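Local coordinates for proximal thread matrix protein 1 (Mytilus galloprovincialis, PDB 4CN9), which is a collagen-binding matrix protein of the mussel byssus that carries zinc ions and probably uses its two von Willebrand factor type A domains for binding, at residues A[232-235]-A[236-240]; A[123-126]-A[127-131]; A[179-183]-A[184-188]; A[384-388]-A[389-393]; A[375-379]-A[380-384]. All coordinates share one frame; numbering follows the deposited sequence.

Contact 1 (A[232-235]-A[236-240])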
loop_
_atom_site.group_PDB
_atom_site.type_symbol
_atom_site.label_atom_id
_atom_site.label_comp_id
_atom_site.label_asym_id
_atom_site.label_seq_id
_atom_site.Cartn_x
_atom_site.Cartn_y
_atom_site.Cartn_z
ATOM N N THR A 232 17.177 13.111 4.589
ATOM C CA THR A 232 16.134 13.207 5.602
ATOM C C THR A 232 15.069 12.118 5.425
ATOM O O THR A 232 14.193 11.958 6.268
ATOM C CB THR A 232 15.462 14.597 5.616
ATOM O OG1 THR A 232 14.701 14.798 4.422
ATOM C CG2 THR A 232 16.504 15.703 5.754
ATOM N N LEU A 233 15.152 11.356 4.340
ATOM C CA LEU A 233 14.160 10.323 4.083
ATOM C C LEU A 233 14.686 8.943 4.442
ATOM O O LEU A 233 13.941 7.968 4.392
ATOM C CB LEU A 233 13.730 10.329 2.609
ATOM C CG LEU A 233 13.152 11.622 2.021
ATOM C CD1 LEU A 233 12.796 11.396 0.562
ATOM C CD2 LEU A 233 11.935 12.116 2.794
ATOM N N LEU A 234 15.964 8.845 4.800
ATOM C CA LEU A 234 16.590 7.536 4.998
ATOM C C LEU A 234 15.832 6.669 6.000
ATOM O O LEU A 234 15.507 5.498 5.718
ATOM C CB LEU A 234 18.057 7.683 5.436
ATOM C CG LEU A 234 18.857 6.385 5.533
ATOM C CD1 LEU A 234 18.863 5.627 4.206
ATOM C CD2 LEU A 234 20.294 6.674 5.983
ATOM N N LYS A 235 15.545 7.231 7.166
ATOM C CA LYS A 235 14.903 6.447 8.224
ATOM C C LYS A 235 13.538 5.931 7.778
ATOM O O LYS A 235 13.198 4.767 8.007
ATOM C CB LYS A 235 14.758 7.263 9.515
ATOM C CG LYS A 235 13.891 6.570 10.555
ATOM C CD LYS A 235 13.946 7.261 11.913
ATOM C CE LYS A 235 13.223 6.445 12.984
ATOM N NZ LYS A 235 11.811 6.127 12.619
ATOM N N LEU A 236 12.773 6.805 7.136
ATOM C CA LEU A 236 11.459 6.460 6.608
ATOM C C LEU A 236 11.520 5.334 5.568
ATOM O O LEU A 236 10.675 4.445 5.553
ATOM C CB LEU A 236 10.816 7.699 5.982
ATOM C CG LEU A 236 10.431 8.813 6.959
ATOM C CD1 LEU A 236 9.988 10.072 6.223
ATOM C CD2 LEU A 236 9.331 8.340 7.887
ATOM N N VAL A 237 12.517 5.377 4.694
ATOM C CA VAL A 237 12.646 4.367 3.664
ATOM C C VAL A 237 12.983 3.025 4.279
ATOM O O VAL A 237 12.422 2.009 3.898
ATOM C CB VAL A 237 13.699 4.762 2.606
ATOM C CG1 VAL A 237 13.982 3.608 1.663
ATOM C CG2 VAL A 237 13.228 5.977 1.824
ATOM N N ILE A 238 13.897 3.016 5.243
ATOM C CA ILE A 238 14.274 1.783 5.899
ATOM C C ILE A 238 13.094 1.210 6.689
ATOM O O ILE A 238 12.902 0.002 6.721
ATOM C CB ILE A 238 15.467 1.991 6.854
ATOM C CG1 ILE A 238 16.683 2.510 6.078
ATOM C CG2 ILE A 238 15.783 0.700 7.590
ATOM C CD1 ILE A 238 17.062 1.681 4.860
ATOM N N ASP A 239 12.317 2.085 7.325
ATOM C CA ASP A 239 11.142 1.656 8.083
ATOM C C ASP A 239 10.142 0.949 7.185
ATOM O O ASP A 239 9.582 -0.074 7.567
ATOM C CB ASP A 239 10.455 2.849 8.754
ATOM C CG ASP A 239 11.235 3.378 9.949
ATOM O OD1 ASP A 239 12.143 2.669 10.428
ATOM O OD2 ASP A 239 10.933 4.498 10.406
ATOM N N LEU A 240 9.912 1.510 5.998
ATOM C CA LEU A 240 8.999 0.895 5.025
ATOM C C LEU A 240 9.586 -0.371 4.410
ATOM O O LEU A 240 8.861 -1.343 4.166
ATOM C CB LEU A 240 8.644 1.890 3.921
ATOM C CG LEU A 240 7.864 3.140 4.324
ATOM C CD1 LEU A 240 8.012 4.233 3.270
ATOM C CD2 LEU A 240 6.394 2.795 4.526
HETATM O O HOH W 1 13.511 9.710 7.542
#

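Contact 2 (A[123-126]-A[127-131])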
loop_
_atom_site.group_PDB
_atom_site.type_symbol
_atom_site.label_atom_id
_atom_site.label_comp_id
_atom_site.label_asym_id
_atom_site.label_seq_id
_atom_site.Cartn_x
_atom_site.Cartn_y
_atom_site.Cartn_z
ATOM N N GLU A 123 31.025 -2.959 0.614
ATOM C CA GLU A 123 32.030 -2.087 0.005
ATOM C C GLU A 123 31.997 -2.187 -1.514
ATOM O O GLU A 123 31.978 -1.178 -2.204
ATOM C CB GLU A 123 33.439 -2.455 0.493
ATOM C CG GLU A 123 34.539 -1.623 -0.149
ATOM C CD GLU A 123 35.933 -2.135 0.178
ATOM O OE1 GLU A 123 36.279 -3.254 -0.260
ATOM O OE2 GLU A 123 36.682 -1.416 0.871
ATOM N N ASP A 124 32.010 -3.412 -2.022
ATOM C CA ASP A 124 31.931 -3.648 -3.458
ATOM C C ASP A 124 30.646 -3.087 -4.083
ATOM O O ASP A 124 30.684 -2.514 -5.176
ATOM C CB ASP A 124 32.046 -5.141 -3.743
ATOM C CG ASP A 124 33.474 -5.650 -3.614
ATOM O OD1 ASP A 124 34.397 -4.818 -3.560
ATOM O OD2 ASP A 124 33.671 -6.878 -3.576
ATOM N N ILE A 125 29.519 -3.253 -3.393
ATOM C CA ILE A 125 28.252 -2.696 -3.870
ATOM C C ILE A 125 28.342 -1.173 -3.927
ATOM O O ILE A 125 27.931 -0.554 -4.911
ATOM C CB ILE A 125 27.069 -3.135 -2.987
ATOM C CG1 ILE A 125 26.825 -4.646 -3.138
ATOM C CG2 ILE A 125 25.807 -2.347 -3.344
ATOM C CD1 ILE A 125 25.992 -5.230 -2.015
ATOM N N LYS A 126 28.906 -0.564 -2.887
ATOM C CA LYS A 126 29.015 0.892 -2.841
ATOM C C LYS A 126 29.908 1.442 -3.961
ATOM O O LYS A 126 29.612 2.486 -4.546
ATOM C CB LYS A 126 29.449 1.358 -1.441
ATOM C CG LYS A 126 28.343 1.146 -0.392
ATOM C CD LYS A 126 28.620 1.824 0.943
ATOM C CE LYS A 126 29.797 1.190 1.683
ATOM N NZ LYS A 126 30.140 2.022 2.872
ATOM N N LYS A 127 30.980 0.719 -4.271
ATOM C CA LYS A 127 31.853 1.052 -5.389
ATOM C C LYS A 127 31.097 0.931 -6.716
ATOM O O LYS A 127 31.224 1.782 -7.600
ATOM C CB LYS A 127 33.066 0.114 -5.384
ATOM C CG LYS A 127 33.982 0.219 -6.590
ATOM C CD LYS A 127 34.873 1.446 -6.536
ATOM C CE LYS A 127 35.932 1.405 -7.645
ATOM N NZ LYS A 127 36.503 2.756 -7.931
ATOM N N GLY A 128 30.301 -0.124 -6.849
ATOM C CA GLY A 128 29.432 -0.258 -8.008
ATOM C C GLY A 128 28.538 0.951 -8.189
ATOM O O GLY A 128 28.400 1.467 -9.290
ATOM N N ILE A 129 27.925 1.416 -7.101
ATOM C CA ILE A 129 27.057 2.592 -7.150
ATOM C C ILE A 129 27.852 3.832 -7.582
ATOM O O ILE A 129 27.422 4.606 -8.458
ATOM C CB ILE A 129 26.411 2.834 -5.780
ATOM C CG1 ILE A 129 25.382 1.732 -5.478
ATOM C CG2 ILE A 129 25.762 4.209 -5.716
ATOM C CD1 ILE A 129 25.037 1.621 -4.017
ATOM N N GLN A 130 29.025 4.011 -6.982
ATOM C CA GLN A 130 29.870 5.153 -7.309
ATOM C C GLN A 130 30.276 5.160 -8.792
ATOM O O GLN A 130 30.358 6.217 -9.430
ATOM C CB GLN A 130 31.124 5.165 -6.419
ATOM C CG GLN A 130 31.971 6.412 -6.604
ATOM C CD GLN A 130 31.157 7.685 -6.431
ATOM O OE1 GLN A 130 30.338 7.791 -5.523
ATOM N NE2 GLN A 130 31.370 8.652 -7.315
ATOM N N ASP A 131 30.511 3.976 -9.339
ATOM C CA ASP A 131 30.999 3.834 -10.702
ATOM C C ASP A 131 29.908 3.943 -11.758
ATOM O O ASP A 131 30.204 3.914 -12.946
ATOM C CB ASP A 131 31.698 2.488 -10.881
ATOM C CG ASP A 131 33.062 2.446 -10.224
ATOM O OD1 ASP A 131 33.607 3.523 -9.897
ATOM O OD2 ASP A 131 33.578 1.330 -10.034
#

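Contact 3 (A[179-183]-A[184-188])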
loop_
_atom_site.group_PDB
_atom_site.type_symbol
_atom_site.label_atom_id
_atom_site.label_comp_id
_atom_site.label_asym_id
_atom_site.label_seq_id
_atom_site.Cartn_x
_atom_site.Cartn_y
_atom_site.Cartn_z
ATOM N N ALA A 179 6.570 8.222 -21.477
ATOM C CA ALA A 179 6.822 7.355 -22.616
ATOM C C ALA A 179 6.989 5.914 -22.139
ATOM O O ALA A 179 7.118 5.662 -20.945
ATOM C CB ALA A 179 8.058 7.821 -23.374
ATOM N N GLY A 180 6.944 4.973 -23.070
ATOM C CA GLY A 180 7.207 3.574 -22.773
ATOM C C GLY A 180 6.022 2.831 -22.188
ATOM O O GLY A 180 4.872 3.234 -22.354
ATOM N N ALA A 181 6.310 1.740 -21.487
ATOM C CA ALA A 181 5.263 0.898 -20.920
ATOM C C ALA A 181 4.402 1.681 -19.926
ATOM O O ALA A 181 4.926 2.426 -19.100
ATOM C CB ALA A 181 5.880 -0.309 -20.257
ATOM N N PRO A 182 3.072 1.529 -20.013
ATOM C CA PRO A 182 2.176 2.203 -19.060
ATOM C C PRO A 182 2.468 1.740 -17.635
ATOM O O PRO A 182 2.444 0.540 -17.386
ATOM C CB PRO A 182 0.775 1.769 -19.513
ATOM C CG PRO A 182 0.986 0.565 -20.368
ATOM C CD PRO A 182 2.331 0.719 -20.996
ATOM N N PRO A 183 2.776 2.681 -16.724
ATOM C CA PRO A 183 3.347 2.358 -15.409
ATOM C C PRO A 183 2.397 1.694 -14.411
ATOM O O PRO A 183 2.835 0.847 -13.641
ATOM C CB PRO A 183 3.806 3.730 -14.879
ATOM C CG PRO A 183 2.973 4.713 -15.599
ATOM C CD PRO A 183 2.749 4.135 -16.961
ATOM N N GLN A 184 1.121 2.057 -14.415
ATOM C CA GLN A 184 0.213 1.509 -13.415
ATOM C C GLN A 184 0.076 0.013 -13.623
ATOM O O GLN A 184 0.111 -0.769 -12.671
ATOM C CB GLN A 184 -1.142 2.204 -13.472
ATOM C CG GLN A 184 -1.015 3.691 -13.349
ATOM C CD GLN A 184 -0.226 4.062 -12.119
ATOM O OE1 GLN A 184 -0.135 3.268 -11.181
ATOM N NE2 GLN A 184 0.374 5.262 -12.120
ATOM N N HIS A 185 -0.022 -0.384 -14.884
ATOM C CA HIS A 185 -0.155 -1.791 -15.224
ATOM C C HIS A 185 1.110 -2.593 -14.894
ATOM O O HIS A 185 1.031 -3.709 -14.371
ATOM C CB HIS A 185 -0.481 -1.926 -16.706
ATOM C CG HIS A 185 -0.752 -3.330 -17.137
ATOM N ND1 HIS A 185 -1.780 -4.084 -16.609
ATOM C CD2 HIS A 185 -0.130 -4.121 -18.043
ATOM C CE1 HIS A 185 -1.783 -5.277 -17.176
ATOM N NE2 HIS A 185 -0.793 -5.325 -18.050
ATOM N N GLU A 186 2.280 -2.046 -15.220
ATOM C CA GLU A 186 3.529 -2.714 -14.851
ATOM C C GLU A 186 3.716 -2.819 -13.328
ATOM O O GLU A 186 4.249 -3.813 -12.817
ATOM C CB GLU A 186 4.726 -2.008 -15.490
ATOM C CG GLU A 186 4.712 -2.023 -17.012
ATOM C CD GLU A 186 4.606 -3.441 -17.596
ATOM O OE1 GLU A 186 5.093 -4.393 -16.960
ATOM O OE2 GLU A 186 4.027 -3.586 -18.692
ATOM N N ALA A 187 3.295 -1.792 -12.601
ATOM C CA ALA A 187 3.408 -1.805 -11.143
ATOM C C ALA A 187 2.492 -2.878 -10.540
ATOM O O ALA A 187 2.850 -3.554 -9.576
ATOM C CB ALA A 187 3.061 -0.424 -10.580
ATOM N N HIS A 188 1.307 -3.033 -11.127
ATOM C CA HIS A 188 0.374 -4.083 -10.721
ATOM C C HIS A 188 0.987 -5.483 -10.883
ATOM O O HIS A 188 0.960 -6.289 -9.968
ATOM C CB HIS A 188 -0.919 -3.971 -11.545
ATOM C CG HIS A 188 -1.879 -5.097 -11.321
ATOM N ND1 HIS A 188 -2.739 -5.139 -10.245
ATOM C CD2 HIS A 188 -2.114 -6.224 -12.036
ATOM C CE1 HIS A 188 -3.461 -6.243 -10.303
ATOM N NE2 HIS A 188 -3.098 -6.922 -11.376
#

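Contact 4 (A[384-388]-A[389-393])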
loop_
_atom_site.group_PDB
_atom_site.type_symbol
_atom_site.label_atom_id
_atom_site.label_comp_id
_atom_site.label_asym_id
_atom_site.label_seq_id
_atom_site.Cartn_x
_atom_site.Cartn_y
_atom_site.Cartn_z
ATOM N N SER A 384 -7.124 10.100 5.267
ATOM C CA SER A 384 -5.721 10.450 5.485
ATOM C C SER A 384 -5.331 10.291 6.959
ATOM O O SER A 384 -4.302 9.691 7.279
ATOM C CB SER A 384 -5.443 11.873 5.008
ATOM O OG SER A 384 -4.112 12.241 5.317
ATOM N N LEU A 385 -6.174 10.819 7.844
ATOM C CA LEU A 385 -5.969 10.727 9.280
ATOM C C LEU A 385 -5.972 9.280 9.751
ATOM O O LEU A 385 -5.118 8.885 10.540
ATOM C CB LEU A 385 -7.037 11.533 10.028
ATOM C CG LEU A 385 -6.972 13.056 9.869
ATOM C CD1 LEU A 385 -7.958 13.763 10.804
ATOM C CD2 LEU A 385 -5.562 13.557 10.117
ATOM N N LEU A 386 -6.925 8.480 9.270
ATOM C CA LEU A 386 -6.917 7.048 9.576
ATOM C C LEU A 386 -5.639 6.355 9.082
ATOM O O LEU A 386 -5.031 5.594 9.830
ATOM C CB LEU A 386 -8.143 6.342 8.985
ATOM C CG LEU A 386 -9.479 6.566 9.685
ATOM C CD1 LEU A 386 -10.622 6.254 8.752
ATOM C CD2 LEU A 386 -9.575 5.731 10.940
ATOM N N ARG A 387 -5.226 6.604 7.839
ATOM C CA ARG A 387 -4.044 5.910 7.304
ATOM C C ARG A 387 -2.756 6.302 8.024
ATOM O O ARG A 387 -1.873 5.462 8.216
ATOM C CB ARG A 387 -3.904 6.088 5.784
ATOM C CG ARG A 387 -5.093 5.508 5.006
ATOM C CD ARG A 387 -4.913 5.604 3.471
ATOM N NE ARG A 387 -4.472 6.931 3.041
ATOM C CZ ARG A 387 -5.262 7.867 2.549
ATOM N NH1 ARG A 387 -6.562 7.638 2.398
ATOM N NH2 ARG A 387 -4.756 9.048 2.227
ATOM N N LYS A 388 -2.665 7.564 8.431
ATOM C CA LYS A 388 -1.531 8.042 9.227
ATOM C C LYS A 388 -1.434 7.346 10.590
ATOM O O LYS A 388 -0.358 7.270 11.182
ATOM C CB LYS A 388 -1.604 9.564 9.409
ATOM C CG LYS A 388 -1.232 10.339 8.143
ATOM C CD LYS A 388 -1.330 11.855 8.322
ATOM C CE LYS A 388 -1.228 12.571 6.974
ATOM N NZ LYS A 388 0.060 12.301 6.274
ATOM N N GLU A 389 -2.558 6.827 11.078
ATOM C CA GLU A 389 -2.580 6.067 12.320
ATOM C C GLU A 389 -2.302 4.582 12.097
ATOM O O GLU A 389 -2.371 3.800 13.030
ATOM C CB GLU A 389 -3.947 6.186 12.996
ATOM C CG GLU A 389 -4.293 7.557 13.519
ATOM C CD GLU A 389 -5.756 7.653 13.943
ATOM O OE1 GLU A 389 -6.432 6.592 14.036
ATOM O OE2 GLU A 389 -6.222 8.793 14.176
ATOM N N GLY A 390 -2.019 4.184 10.867
ATOM C CA GLY A 390 -1.761 2.785 10.589
ATOM C C GLY A 390 -2.960 1.960 10.139
ATOM O O GLY A 390 -2.865 0.733 10.011
ATOM N N VAL A 391 -4.089 2.611 9.881
ATOM C CA VAL A 391 -5.276 1.883 9.433
ATOM C C VAL A 391 -5.166 1.597 7.934
ATOM O O VAL A 391 -4.922 2.504 7.130
ATOM C CB VAL A 391 -6.562 2.671 9.717
ATOM C CG1 VAL A 391 -7.792 1.916 9.204
ATOM C CG2 VAL A 391 -6.689 2.964 11.192
ATOM N N VAL A 392 -5.322 0.331 7.562
ATOM C CA VAL A 392 -5.403 -0.034 6.158
ATOM C C VAL A 392 -6.859 0.032 5.712
ATOM O O VAL A 392 -7.723 -0.556 6.347
ATOM C CB VAL A 392 -4.859 -1.450 5.901
ATOM C CG1 VAL A 392 -5.150 -1.883 4.480
ATOM C CG2 VAL A 392 -3.369 -1.504 6.197
ATOM N N ILE A 393 -7.129 0.749 4.620
ATOM C CA ILE A 393 -8.504 0.948 4.162
ATOM C C ILE A 393 -8.782 0.286 2.814
ATOM O O ILE A 393 -8.080 0.516 1.810
ATOM C CB ILE A 393 -8.859 2.453 4.067
ATOM C CG1 ILE A 393 -8.566 3.155 5.402
ATOM C CG2 ILE A 393 -10.314 2.622 3.661
ATOM C CD1 ILE A 393 -8.820 4.649 5.394
HETATM O O HOH W 2 -1.854 3.016 7.144
#

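Contact 5 (A[375-379]-A[380-384])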
loop_
_atom_site.group_PDB
_atom_site.type_symbol
_atom_site.label_atom_id
_atom_site.label_comp_id
_atom_site.label_asym_id
_atom_site.label_seq_id
_atom_site.Cartn_x
_atom_site.Cartn_y
_atom_site.Cartn_z
ATOM N N GLY A 375 -20.842 15.348 1.575
ATOM C CA GLY A 375 -19.997 16.490 1.874
ATOM C C GLY A 375 -19.986 16.972 3.319
ATOM O O GLY A 375 -19.327 17.977 3.632
ATOM N N HIS A 376 -20.675 16.281 4.226
ATOM C CA HIS A 376 -20.678 16.748 5.608
ATOM C C HIS A 376 -19.273 16.666 6.228
ATOM O O HIS A 376 -18.856 17.555 6.967
ATOM C CB HIS A 376 -21.694 15.995 6.460
ATOM C CG HIS A 376 -21.728 16.471 7.878
ATOM N ND1 HIS A 376 -22.167 17.732 8.230
ATOM C CD2 HIS A 376 -21.345 15.872 9.028
ATOM C CE1 HIS A 376 -22.060 17.881 9.541
ATOM N NE2 HIS A 376 -21.562 16.769 10.044
ATOM N N LYS A 377 -18.544 15.608 5.889
ATOM C CA LYS A 377 -17.133 15.469 6.214
ATOM C C LYS A 377 -16.383 15.063 4.947
ATOM O O LYS A 377 -16.966 14.513 4.028
ATOM C CB LYS A 377 -16.918 14.412 7.298
ATOM C CG LYS A 377 -17.462 14.772 8.669
ATOM C CD LYS A 377 -16.598 15.808 9.372
ATOM C CE LYS A 377 -17.256 16.246 10.673
ATOM N NZ LYS A 377 -16.558 17.369 11.296
ATOM N N SER A 378 -15.082 15.329 4.903
ATOM C CA SER A 378 -14.292 15.047 3.714
ATOM C C SER A 378 -13.722 13.614 3.764
ATOM O O SER A 378 -12.941 13.279 4.662
ATOM C CB SER A 378 -13.142 16.035 3.618
ATOM O OG SER A 378 -12.140 15.509 2.782
ATOM N N PRO A 379 -14.100 12.773 2.801
ATOM C CA PRO A 379 -13.546 11.406 2.813
ATOM C C PRO A 379 -12.017 11.404 2.672
ATOM O O PRO A 379 -11.335 10.587 3.316
ATOM C CB PRO A 379 -14.201 10.746 1.599
ATOM C CG PRO A 379 -15.434 11.576 1.321
ATOM C CD PRO A 379 -15.065 12.980 1.710
ATOM N N GLU A 380 -11.483 12.308 1.853
ATOM C CA GLU A 380 -10.037 12.399 1.660
ATOM C C GLU A 380 -9.331 12.723 2.976
ATOM O O GLU A 380 -8.350 12.075 3.341
ATOM C CB GLU A 380 -9.693 13.458 0.613
ATOM C CG GLU A 380 -8.200 13.804 0.523
ATOM C CD GLU A 380 -7.417 12.879 -0.399
ATOM O OE1 GLU A 380 -8.043 12.032 -1.078
ATOM O OE2 GLU A 380 -6.169 12.998 -0.448
ATOM N N HIS A 381 -9.839 13.712 3.699
ATOM C CA HIS A 381 -9.215 14.106 4.956
ATOM C C HIS A 381 -9.342 13.034 6.057
ATOM O O HIS A 381 -8.371 12.740 6.762
ATOM C CB HIS A 381 -9.802 15.428 5.441
ATOM C CG HIS A 381 -9.181 15.935 6.705
ATOM N ND1 HIS A 381 -9.878 16.045 7.888
ATOM C CD2 HIS A 381 -7.919 16.346 6.973
ATOM C CE1 HIS A 381 -9.073 16.504 8.831
ATOM N NE2 HIS A 381 -7.882 16.700 8.299
ATOM N N GLU A 382 -10.532 12.460 6.214
ATOM C CA GLU A 382 -10.751 11.463 7.269
ATOM C C GLU A 382 -9.955 10.192 6.998
ATOM O O GLU A 382 -9.438 9.564 7.917
ATOM C CB GLU A 382 -12.244 11.130 7.439
ATOM C CG GLU A 382 -13.134 12.312 7.791
ATOM C CD GLU A 382 -12.791 12.963 9.121
ATOM O OE1 GLU A 382 -12.199 12.301 9.999
ATOM O OE2 GLU A 382 -13.113 14.157 9.276
ATOM N N SER A 383 -9.840 9.809 5.734
ATOM C CA SER A 383 -9.068 8.622 5.397
ATOM C C SER A 383 -7.580 8.895 5.602
ATOM O O SER A 383 -6.855 8.032 6.053
ATOM C CB SER A 383 -9.322 8.186 3.953
ATOM O OG SER A 383 -9.116 9.277 3.067
ATOM N N SER A 384 -7.124 10.100 5.267
ATOM C CA SER A 384 -5.721 10.450 5.485
ATOM C C SER A 384 -5.331 10.291 6.959
ATOM O O SER A 384 -4.302 9.691 7.279
ATOM C CB SER A 384 -5.443 11.873 5.008
ATOM O OG SER A 384 -4.112 12.241 5.317
HETATM O O HOH W 3 -13.479 16.095 7.124
#

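Contact 1 (A[232-235]-A[236-240])
Leu233, Leu234 and Lys235 offer their carbonyl oxygens to the amides of Val237, Ile238 and Asp239, as a 3-10 turn at 232-233 runs into the helix 234-241. A salt bridge joins side chains four residues apart: Lys235 NZ meets Asp239 OD2 at 2.9 Å, on the syn lone pair of that oxygen. The lysine chain, its CG opposite the backbone N (chi1 170°), leads extended outward from the helix, and a bend at the last torsion turns NZ onto the carboxylate. Glu48 adds a second, long and weak ion pair to NZ, and its OE2 also lies close to Asp239 OD1, a like charge the lysine would partly offset. In this von Willebrand factor type A fold the helix lies against the central sheet: Leu233 and Val237 both touch Ile200 of strand 195-202. Between themselves these two meet loosely, Leu233 CB being 4.5 Å from Val237 CG2. On the flank toward helix 73-85, Leu234 CD1 lies 4.2 Å from Ile238 CG1, and both residues touch Leu84. Where the first turn opens, a water donates to Thr232 O at 2.7 Å and accepts from Leu236 N at 3.0 Å.

Contact 2 (A[123-126]-A[127-131])
Lys127 opens the second half of this helical turn, its amide bonded to Glu123 O at 3.0 Å and its CB lying over the carbonyl oxygens of Glu123 and Asp124. A bend at chi2 (76°) turns the rest of its chain toward the C-terminal end of the helix, where NZ forms a salt bridge of 3.6 Å with Asp131 OD1. Gly128 follows, giving its N-H to Asp124 O at 2.9 Å. Ile129 carries the apolar contact: its CD1 comes to 4.1 Å from Ile125 CG2, the two branched chains crossing at a slant, while its CG1 lies over Ile125 O. Both isoleucines touch Val85 of helix 73-85, Ile125 reaching Phe119 and Ile129 Phe114 as well. Gln130 N bonds to Lys126 O at 2.9 Å, but the polar ends of this pair turn to other partners: Lys126 NZ forms a salt bridge with Asp86, and the amide of Gln130 bonds to Lys82 and Gln75. Asp131 N donates to Lys127 O at 2.9 Å. The arrangement is that of an amphipathic outer helix of a von Willebrand factor type A domain, with an isoleucine ridge packed on helix 73-85.

Contact 3 (A[179-183]-A[184-188])
Ala181 and Glu186 face each other across the start of helix 183-192, the methyl CB of the alanine lying 3.9 Å from Glu186 CG. This is the N-terminal start of the helix that follows strand 166-173 in the first von Willebrand factor type A domain. The glutamate reaches back over the mouth of the helix rather than outward: its CG is anti to the carbonyl carbon (chi1 -62°), and a second bend at chi2 (-55°) folds the carboxylate round. Glu186 CG thereby also comes to 3.4 Å from Pro182 O, so it touches both the methyl and the carbonyl oxygen, while OE1 is held in a salt bridge by Arg150 of helix 142-153. Pro182 stands at the N-cap, and its carbonyl receives a weak but fairly straight bond from Glu186 N, 3.4 Å long with an angle of 166° at the hydrogen. Pro183 starts the helix proper. Its ring lies beside Gln184 N and touches Glu210 of helix 208-214. Pro183 O accepts from Ala187 N at 2.9 Å, with the methyl of Ala187 3.3 Å from the same oxygen. Gln184, bent at chi2, faces the same helix 208-214, touching Ile214; its NE2 gives a weak hydrogen bond to Glu210 O. His185 has only CB near Pro182 O. Lacking an N-H, Pro183 fits a first helical turn, where amides have no carbonyl of an earlier turn to bond. A carboxylate in that turn would probably be favoured by the helix dipole, and the pairing with Arg150 would further stabilise its negative charge.

Contact 4 (A[384-388]-A[389-393])
Leu386 O is gripped by two amides of the chain as it leaves helix 379-388: Val391 N at 3.1 Å and, more weakly, Glu389 N at 3.0 Å. One residue on, Gly390 N bonds to Arg387 O at 2.9 Å, approaching from above the carbonyl plane instead of along a lone pair. With the positive phi of Gly390 (93°), the bonds from Val391 N to Leu386 O and from Gly390 N to Arg387 O make a Schellman motif, which turns the chain into strand 391-398 within a beta-alpha-beta unit of the second von Willebrand factor type A domain. A water closes the turn, donating to Arg387 O at 2.7 Å and to Val391 O, and the latter oxygen also takes a CA-H...O contact from Arg387 CA at 3.5 Å. Beneath the turn Leu386 CD2 lies 4.0 Å from Val391 CG2. Ile393 CD1 touches the chains of Leu386 and Arg387, crossing each at about a right angle, 4.0 Å from Leu386 CB and 3.8 Å from Arg387 CG. A bend at chi3 (-47°) redirects the guanidinium. The chemistry implies that amides satisfy Leu386 O, and an amide and water Arg387 O, while Arg387 lends its aliphatic stem to the hydrophobic layer and its NH1 donates to Ile410 O of a neighbouring helix.

Contact 5 (A[375-379]-A[380-384])
Ser378 O accepts from Glu382 N at 3.0 Å in a nearly straight bond (171°), and Ser378 OG accepts from His381 N at 3.1 Å. The serine is the N-cap of helix 379-388: with OG anti to the backbone N (chi1 160°), the hydroxyl swings over the first turn and occupies an amide that has no helical carbonyl to bond. Pro379 O takes the next backbone bond, from Ser383 N at 2.9 Å. Ser383 OG lies 2.6 Å from Pro379 O and 2.9 Å from Glu380 O, and its single proton could serve either carbonyl. A water spans the start of the helix, accepting from Ser378 N and donating to Glu382 OE2 at 2.9 Å. The other carboxylate oxygen of Glu382 forms a salt bridge with Arg346. Bent back at chi2 (-62°), Glu382 sets its CG against Ser378 O and its OE2 3.9 Å from Lys377 CD, a touch with the lysine's aliphatic chain; NZ and OE2 are not in contact. Further out, Pro379 and Ser383 pack on Ile410 of helix 404-410, while Glu382 touches Leu342 of helix 338-349, which places the start of helix 379-388 between these two neighbours in the second von Willebrand factor type A domain.

In the fold
Contacts 4 and 5 are the two ends of one helix, 379-388, sharing Ser384; they touch where Ile393 CD1 meets Ser383 CB at 3.9 Å, and their centres are about 12 Å apart. Contact 3 is the counterpart of contact 5 in the first von Willebrand factor type A domain: in each, a proline begins the helix and a glutamate three residues later pairs with an arginine of the preceding helix. Contacts 2 and 5 lie on opposite sides of the chain's centre, about 46 Å apart between centres. Contact 1 is near the zinc site of Glu49, Asp51 and His446, the Ile238 side chain being about 9 Å from the ion; contacts 2 to 5 lie away from the annotated sites.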